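Local coordinates for protein cleavage stimulation factor 77 (PDB 2UY1) that probably binds mRNA as a nuclear factor of the suppressor-of-forked family, whose human and yeast relatives act in pre-mRNA 3'-end cleavage and polyadenylation, at residues B[286-291]-B[446-452]. Sequence-based numbering, arbitrary orientation.
Sequences DLLRIN and FNFLDLK
Asn291, on a face of helix 282-300, makes the polar link to the last turn of helix 434-446. Its ND2 donates to Phe446 O at 2.9 Å in a nearly straight bond (172°), with the acceptor close to the amide plane. The same nitrogen donates to Leu287 O, one turn back on its own helix, at 3.1 Å. An amide NH2 suits this place because its two hydrogens can serve two carbonyls at once, and the pair of bonds fixes the rotation of the group. Asn291 OD1 then lies at the edge of the Phe446 ring, 3.5 Å from CD1, with amide and ring planes 74° apart; Phe247 meets that ring edge-to-face.

The chain is an all-helical solenoid of the TPR clan, and here the segment following helix 434-446, far along the sequence, packs on helix 282-300. Asn447 leaves helical geometry, and Phe448 to Leu451 form a type II' beta turn closed by backbone bonds between its end residues in both directions.

The other contacts are mainly apolar. Leu287, whose branch at CG sets two methyls apart, places CD1 3.8 Å from Leu451 CG and 3.4 Å from Phe446 O, the oxygen Asn291 holds; CD2 lies against the Lys452 carbonyl carbon and Asn447 OD1, which accepts from Ile453 N. With CG trans to its own backbone nitrogen (chi1 -166°), Leu451 extends to the helix, where CD2 meets Ile290 CD1 tip to tip at 3.7 Å. Ile290's long CG1-CD1 arm also reaches Phe448 CD2, on a ring broad enough to meet it crosswise, while His320 and Tyr324 of helix 319-333 touch Ile290 as well.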
# COMPACT_ATOMS: atom_id res chain seq x y z
N ASP B 286 -22.28 -12.17 9.36
CA ASP B 286 -21.61 -12.50 8.10
C ASP B 286 -20.43 -13.40 8.39
O ASP B 286 -20.26 -14.34 7.67
CB ASP B 286 -21.15 -11.26 7.35
CG ASP B 286 -22.29 -10.50 6.65
OD1 ASP B 286 -23.36 -11.10 6.32
OD2 ASP B 286 -22.09 -9.28 6.38
N LEU B 287 -19.62 -13.12 9.43
CA LEU B 287 -18.52 -14.04 9.73
C LEU B 287 -18.96 -15.43 10.20
O LEU B 287 -18.23 -16.41 10.00
CB LEU B 287 -17.47 -13.44 10.67
CG LEU B 287 -16.00 -13.87 10.44
CD1 LEU B 287 -15.45 -13.74 8.99
CD2 LEU B 287 -15.15 -13.09 11.36
N LEU B 288 -20.16 -15.53 10.78
CA LEU B 288 -20.71 -16.84 11.14
C LEU B 288 -21.10 -17.63 9.91
O LEU B 288 -20.81 -18.81 9.81
CB LEU B 288 -21.95 -16.68 12.05
CG LEU B 288 -21.67 -16.30 13.48
CD1 LEU B 288 -23.00 -15.88 14.11
CD2 LEU B 288 -20.99 -17.47 14.15
N ARG B 289 -21.77 -16.96 8.97
CA ARG B 289 -22.21 -17.58 7.74
C ARG B 289 -21.08 -18.13 6.91
O ARG B 289 -21.12 -19.28 6.47
CB ARG B 289 -22.96 -16.56 6.90
CG ARG B 289 -24.33 -16.25 7.42
CD ARG B 289 -24.95 -15.12 6.64
NE ARG B 289 -25.44 -14.05 7.51
CZ ARG B 289 -26.69 -13.60 7.54
NH1 ARG B 289 -27.62 -14.12 6.75
NH2 ARG B 289 -27.02 -12.62 8.38
N ILE B 290 -20.06 -17.30 6.71
CA ILE B 290 -18.88 -17.69 6.02
C ILE B 290 -18.25 -18.93 6.70
O ILE B 290 -17.93 -19.92 6.05
CB ILE B 290 -17.90 -16.45 5.92
CG1 ILE B 290 -18.30 -15.57 4.74
CG2 ILE B 290 -16.40 -16.93 5.86
CD1 ILE B 290 -17.72 -14.12 4.84
N ASN B 291 -18.10 -18.89 8.03
CA ASN B 291 -17.47 -19.97 8.76
C ASN B 291 -18.27 -21.26 8.85
O ASN B 291 -17.71 -22.37 8.85
CB ASN B 291 -16.89 -19.47 10.09
CG ASN B 291 -15.45 -18.84 9.89
OD1 ASN B 291 -14.50 -19.53 9.57
ND2 ASN B 291 -15.36 -17.54 10.01
N PHE B 446 -10.02 -17.78 10.07
CA PHE B 446 -11.44 -17.58 10.37
C PHE B 446 -11.84 -16.20 9.85
O PHE B 446 -12.98 -16.02 9.41
CB PHE B 446 -11.77 -17.60 11.87
CG PHE B 446 -11.58 -18.93 12.55
CD1 PHE B 446 -12.12 -20.10 12.04
CD2 PHE B 446 -10.91 -19.01 13.77
CE1 PHE B 446 -11.94 -21.35 12.67
CE2 PHE B 446 -10.78 -20.25 14.44
CZ PHE B 446 -11.28 -21.42 13.87
N ASN B 447 -10.90 -15.23 9.93
CA ASN B 447 -11.15 -13.84 9.43
C ASN B 447 -11.18 -13.85 7.88
O ASN B 447 -10.53 -14.68 7.31
CB ASN B 447 -10.10 -12.83 9.99
CG ASN B 447 -10.27 -12.59 11.48
OD1 ASN B 447 -11.36 -12.74 12.01
ND2 ASN B 447 -9.17 -12.23 12.17
N PHE B 448 -11.99 -13.02 7.21
CA PHE B 448 -12.10 -13.06 5.72
C PHE B 448 -11.93 -11.64 5.21
O PHE B 448 -12.74 -10.75 5.51
CB PHE B 448 -13.43 -13.67 5.21
CG PHE B 448 -13.60 -13.63 3.68
CD1 PHE B 448 -12.76 -14.40 2.82
CD2 PHE B 448 -14.55 -12.81 3.08
CE1 PHE B 448 -12.92 -14.38 1.41
CE2 PHE B 448 -14.70 -12.78 1.70
CZ PHE B 448 -13.89 -13.56 0.85
N LEU B 449 -10.86 -11.41 4.47
CA LEU B 449 -10.56 -10.05 4.03
C LEU B 449 -10.52 -9.11 5.26
O LEU B 449 -9.79 -9.38 6.20
CB LEU B 449 -11.57 -9.62 2.99
CG LEU B 449 -11.56 -10.57 1.75
CD1 LEU B 449 -12.45 -10.03 0.72
CD2 LEU B 449 -10.14 -10.68 1.20
N ASP B 450 -11.30 -8.03 5.24
CA ASP B 450 -11.33 -7.04 6.32
C ASP B 450 -12.44 -7.32 7.36
O ASP B 450 -12.58 -6.60 8.38
CB ASP B 450 -11.50 -5.65 5.72
CG ASP B 450 -12.81 -5.49 5.04
OD1 ASP B 450 -13.01 -6.16 3.99
OD2 ASP B 450 -13.63 -4.69 5.58
N LEU B 451 -13.24 -8.34 7.07
CA LEU B 451 -14.19 -8.88 8.01
C LEU B 451 -13.42 -9.69 9.07
O LEU B 451 -12.91 -10.77 8.78
CB LEU B 451 -15.14 -9.81 7.28
CG LEU B 451 -16.43 -10.25 7.96
CD1 LEU B 451 -17.26 -9.04 8.41
CD2 LEU B 451 -17.19 -11.08 6.93
N LYS B 452 -13.31 -9.14 10.27
CA LYS B 452 -12.46 -9.67 11.34
C LYS B 452 -13.26 -9.86 12.62
O LYS B 452 -14.25 -9.19 12.80
CB LYS B 452 -11.27 -8.74 11.59
CG LYS B 452 -10.25 -8.81 10.44
CD LYS B 452 -9.12 -7.90 10.58
CE LYS B 452 -8.15 -8.10 9.37
NZ LYS B 452 -6.85 -7.41 9.54